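Local atomic coordinates of putative glycosyltransferase (GalT1) (Streptococcus parasanguinis FW213, PDB entry 5HEA), a protein that probably transfers sugar residues from activated nucleotide-sugar donors to acceptors, this chain being its C-terminal part with a GT-A type glycosyltransferase domain. Residues 38-43 and 76-81; 65-68 and 74-77. All blocks are in the same frame, centred on the assembly; numbering follows the deposited sequence.

Contact 1: residues 38-43 and 76-81; sequences ILINDG and RNAGIT
I38 and I40, alternate residues of strand 35-41, both send their CB toward helix 72-82 and meet it at G79. Aliphatic side-chain groups pack here mostly on helix backbone, and the one contact between side chains is I40 CG2 with A78 CB. I40 CD1 reaches G79 CA at 3.8 Å, and its CG1 lies 4.1 Å from G79 N. Because G79 carries no side chain, the delta methyl of I40 can settle straight onto the helix turn. The other branch, CG2, stands anti to the backbone N of I40 and faces A78 CB more loosely, at 4.4 Å. Two residues earlier along the strand, the extended branch of I38 brings CD1 to 3.7 Å from G79 O, a methyl beside a carbonyl and purely van der Waals.

This is strand-on-helix packing in the Rossmann-like half of a GT-A fold, where helix 72-82 belongs to the beta-alpha-beta crossover from strand 62-66 to strand 87-90 and passes over strand 35-41. The axes of strand 38-41 and helix 76-81 approach to 8.5 Å and run roughly antiparallel, at 145°.

The polar interactions belong to each segment separately. In the helix, T81 OG1 donates to N77 O at 3.0 Å, arriving on the opposite face of that carbonyl from T81 N, which also bonds to it. The CB of R76 points away from the strand; its NH1 forms a salt bridge with E190, and F183 adds a cation-pi contact. In the 38-43 segment the buried D42 carboxylate takes the N-H of A70 on OD1 and that of G71 on OD2.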
loop_
_atom_site.group_PDB
_atom_site.type_symbol
_atom_site.label_atom_id
_atom_site.label_comp_id
_atom_site.label_asym_id
_atom_site.label_seq_id
_atom_site.Cartn_x
_atom_site.Cartn_y
_atom_site.Cartn_z
ATOM N N ILE A 38 -34.487 6.330 8.892
ATOM C CA ILE A 38 -33.391 5.404 8.708
ATOM C C ILE A 38 -32.097 6.124 9.026
ATOM O O ILE A 38 -31.627 6.967 8.259
ATOM C CB ILE A 38 -33.376 4.840 7.293
ATOM C CG1 ILE A 38 -34.767 4.300 6.962
ATOM C CG2 ILE A 38 -32.323 3.739 7.167
ATOM C CD1 ILE A 38 -34.907 3.860 5.550
ATOM N N LEU A 39 -31.571 5.825 10.209
ATOM C CA LEU A 39 -30.324 6.391 10.682
ATOM C C LEU A 39 -29.186 5.500 10.224
ATOM O O LEU A 39 -29.077 4.370 10.678
ATOM C CB LEU A 39 -30.328 6.446 12.218
ATOM C CG LEU A 39 -31.121 7.558 12.895
ATOM C CD1 LEU A 39 -31.029 7.449 14.429
ATOM C CD2 LEU A 39 -30.605 8.902 12.412
ATOM N N ILE A 40 -28.339 5.986 9.322
ATOM C CA ILE A 40 -27.189 5.186 8.920
ATOM C C ILE A 40 -25.931 5.685 9.615
ATOM O O ILE A 40 -25.311 6.663 9.182
ATOM C CB ILE A 40 -26.978 5.136 7.385
ATOM C CG1 ILE A 40 -28.265 4.707 6.669
ATOM C CG2 ILE A 40 -25.844 4.180 7.037
ATOM C CD1 ILE A 40 -29.157 5.870 6.277
ATOM N N ASN A 41 -25.566 5.020 10.710
ATOM C CA ASN A 41 -24.322 5.347 11.384
ATOM C C ASN A 41 -23.158 4.785 10.577
ATOM O O ASN A 41 -22.963 3.567 10.507
ATOM C CB ASN A 41 -24.291 4.796 12.815
ATOM C CG ASN A 41 -22.917 4.852 13.406
ATOM O OD1 ASN A 41 -22.195 5.814 13.194
ATOM N ND2 ASN A 41 -22.526 3.805 14.125
ATOM N N ASP A 42 -22.381 5.685 9.985
ATOM C CA ASP A 42 -21.296 5.335 9.067
ATOM C C ASP A 42 -19.982 5.168 9.839
ATOM O O ASP A 42 -18.973 5.808 9.528
ATOM C CB ASP A 42 -21.197 6.448 7.997
ATOM C CG ASP A 42 -20.206 6.140 6.883
ATOM O OD1 ASP A 42 -20.089 4.967 6.455
ATOM O OD2 ASP A 42 -19.541 7.094 6.432
ATOM N N GLY A 43 -20.004 4.324 10.873
ATOM C CA GLY A 43 -18.802 4.058 11.645
ATOM C C GLY A 43 -18.328 5.244 12.479
ATOM O O GLY A 43 -17.128 5.443 12.629
ATOM N N ARG A 76 -25.975 6.955 2.199
ATOM C CA ARG A 76 -27.281 7.256 1.605
ATOM C C ARG A 76 -27.791 6.071 0.782
ATOM O O ARG A 76 -28.974 5.749 0.820
ATOM C CB ARG A 76 -27.218 8.511 0.734
ATOM C CG ARG A 76 -26.936 9.784 1.515
ATOM C CD ARG A 76 -27.245 11.016 0.677
ATOM N NE ARG A 76 -26.926 12.256 1.379
ATOM C CZ ARG A 76 -25.817 12.950 1.162
ATOM N NH1 ARG A 76 -24.954 12.513 0.266
ATOM N NH2 ARG A 76 -25.570 14.070 1.830
ATOM N N ASN A 77 -26.897 5.426 0.036
ATOM C CA ASN A 77 -27.289 4.275 -0.780
ATOM C C ASN A 77 -27.838 3.137 0.094
ATOM O O ASN A 77 -28.771 2.443 -0.301
ATOM C CB ASN A 77 -26.115 3.775 -1.643
ATOM C CG ASN A 77 -25.710 4.768 -2.733
ATOM O OD1 ASN A 77 -26.509 5.605 -3.154
ATOM N ND2 ASN A 77 -24.462 4.661 -3.209
ATOM N N ALA A 78 -27.269 2.966 1.286
ATOM C CA ALA A 78 -27.763 1.968 2.234
ATOM C C ALA A 78 -29.166 2.348 2.680
ATOM O O ALA A 78 -30.041 1.490 2.827
ATOM C CB ALA A 78 -26.824 1.853 3.456
ATOM N N GLY A 79 -29.372 3.643 2.897
ATOM C CA GLY A 79 -30.681 4.152 3.266
ATOM C C GLY A 79 -31.724 3.866 2.192
ATOM O O GLY A 79 -32.832 3.416 2.489
ATOM N N ILE A 80 -31.373 4.145 0.942
ATOM C CA ILE A 80 -32.279 3.900 -0.193
ATOM C C ILE A 80 -32.669 2.420 -0.292
ATOM O O ILE A 80 -33.821 2.074 -0.593
ATOM C CB ILE A 80 -31.634 4.350 -1.516
ATOM C CG1 ILE A 80 -31.376 5.862 -1.488
ATOM C CG2 ILE A 80 -32.524 3.979 -2.721
ATOM C CD1 ILE A 80 -30.555 6.374 -2.670
ATOM N N THR A 81 -31.696 1.558 -0.020
ATOM C CA THR A 81 -31.879 0.112 -0.086
ATOM C C THR A 81 -32.789 -0.389 1.027
ATOM O O THR A 81 -33.650 -1.240 0.796
ATOM C CB THR A 81 -30.509 -0.605 0.010
ATOM O OG1 THR A 81 -29.713 -0.239 -1.120
ATOM C CG2 THR A 81 -30.678 -2.104 0.029
#

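Contact 2: residues 65-68 and 74-77; sequences LHQT and AARN
Q67 extends its amide to the first turn of helix 72-82, where NE2 rests against A74 and A75. In GT-A terms this is the start of the beta-alpha-beta crossover from strand 62-66 to strand 87-90, with Q67 at the C-terminal side of strand 62-66 and the following loop leading into the helix. A chi1 of 69° sets CG between the backbone N and the carbonyl carbon; from there the chain runs extended to the amide, long enough to bring NE2 against the helix across a gap of 8.1 Å between Q67 CA and A75 CA.

The polar role of that amide lies with D42, whose OD1 is hydrogen-bonded to NE2. Against the helix, NE2 is simply packed, and the bond to D42 probably fixes where the amide sits. A75, buried, has its methyl also against P12 and I40, so it links the glutamine to the neighbouring strands. A74 turns its CB toward Q67.

Q67 NE2 thus lies beside the peptide joining the two alanines, 3.9 Å from A74 C and 3.7 Å from both A75 N and A75 CA.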
loop_
_atom_site.group_PDB
_atom_site.type_symbol
_atom_site.label_atom_id
_atom_site.label_comp_id
_atom_site.label_asym_id
_atom_site.label_seq_id
_atom_site.Cartn_x
_atom_site.Cartn_y
_atom_site.Cartn_z
ATOM N N LEU A 65 -29.071 1.548 11.082
ATOM C CA LEU A 65 -28.111 0.707 10.386
ATOM C C LEU A 65 -26.725 1.192 10.779
ATOM O O LEU A 65 -26.353 2.328 10.490
ATOM C CB LEU A 65 -28.254 0.832 8.861
ATOM C CG LEU A 65 -29.498 0.350 8.109
ATOM C CD1 LEU A 65 -29.300 0.551 6.600
ATOM C CD2 LEU A 65 -29.812 -1.111 8.415
ATOM N N HIS A 66 -25.967 0.340 11.448
ATOM C CA HIS A 66 -24.564 0.607 11.695
ATOM C C HIS A 66 -23.763 -0.011 10.556
ATOM O O HIS A 66 -23.993 -1.152 10.191
ATOM C CB HIS A 66 -24.137 -0.040 13.010
ATOM C CG HIS A 66 -24.855 0.490 14.210
ATOM N ND1 HIS A 66 -24.763 1.806 14.611
ATOM C CD2 HIS A 66 -25.647 -0.125 15.121
ATOM C CE1 HIS A 66 -25.480 1.984 15.705
ATOM N NE2 HIS A 66 -26.023 0.825 16.039
ATOM N N GLN A 67 -22.828 0.729 9.982
ATOM C CA GLN A 67 -21.976 0.132 8.967
ATOM C C GLN A 67 -20.559 0.615 9.134
ATOM O O GLN A 67 -20.333 1.701 9.674
ATOM C CB GLN A 67 -22.465 0.477 7.564
ATOM C CG GLN A 67 -22.296 1.944 7.201
ATOM C CD GLN A 67 -22.803 2.245 5.802
ATOM O OE1 GLN A 67 -23.684 1.558 5.295
ATOM N NE2 GLN A 67 -22.240 3.270 5.171
ATOM N N THR A 68 -19.607 -0.185 8.658
ATOM C CA THR A 68 -18.210 0.234 8.598
ATOM C C THR A 68 -18.127 1.498 7.758
ATOM O O THR A 68 -18.828 1.619 6.754
ATOM C CB THR A 68 -17.320 -0.866 7.959
ATOM O OG1 THR A 68 -17.414 -2.069 8.734
ATOM C CG2 THR A 68 -15.866 -0.420 7.887
ATOM N N ALA A 74 -22.143 6.097 0.273
ATOM C CA ALA A 74 -22.458 4.738 0.672
ATOM C C ALA A 74 -23.533 4.718 1.750
ATOM O O ALA A 74 -24.404 3.847 1.745
ATOM C CB ALA A 74 -21.202 4.010 1.150
ATOM N N ALA A 75 -23.478 5.673 2.673
ATOM C CA ALA A 75 -24.489 5.758 3.723
ATOM C C ALA A 75 -25.882 6.024 3.139
ATOM O O ALA A 75 -26.866 5.398 3.537
ATOM C CB ALA A 75 -24.118 6.841 4.745
ATOM N N ARG A 76 -25.975 6.955 2.199
ATOM C CA ARG A 76 -27.281 7.256 1.605
ATOM C C ARG A 76 -27.791 6.071 0.782
ATOM O O ARG A 76 -28.974 5.749 0.820
ATOM C CB ARG A 76 -27.218 8.511 0.734
ATOM C CG ARG A 76 -26.936 9.784 1.515
ATOM C CD ARG A 76 -27.245 11.016 0.677
ATOM N NE ARG A 76 -26.926 12.256 1.379
ATOM C CZ ARG A 76 -25.817 12.950 1.162
ATOM N NH1 ARG A 76 -24.954 12.513 0.266
ATOM N NH2 ARG A 76 -25.570 14.070 1.830
ATOM N N ASN A 77 -26.897 5.426 0.036
ATOM C CA ASN A 77 -27.289 4.275 -0.780
ATOM C C ASN A 77 -27.838 3.137 0.094
ATOM O O ASN A 77 -28.771 2.443 -0.301
ATOM C CB ASN A 77 -26.115 3.775 -1.643
ATOM C CG ASN A 77 -25.710 4.768 -2.733
ATOM O OD1 ASN A 77 -26.509 5.605 -3.154
ATOM N ND2 ASN A 77 -24.462 4.661 -3.209
#

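After strand 7-13 and helix 20-28 the chain forms strand 35-41, then helix 48-58 and strand 62-66, before reaching helix 72-82. Contact 1 closes the long loop, bringing residues 76-81 back over residues 38-43 after 32 intervening residues. Contact 2 closes a short turn of five residues between 65-68 and 74-77, and this turn lies within the longer loop, so the two nest without crossing. They share R76 and N77 on one helix. Their strands are parallel neighbours in the sheet, L39 O lying 2.8 Å from L65 N, and I40 CG1 packs on A75 O. Together they tie two adjacent strands to a single helix of the GT-A core.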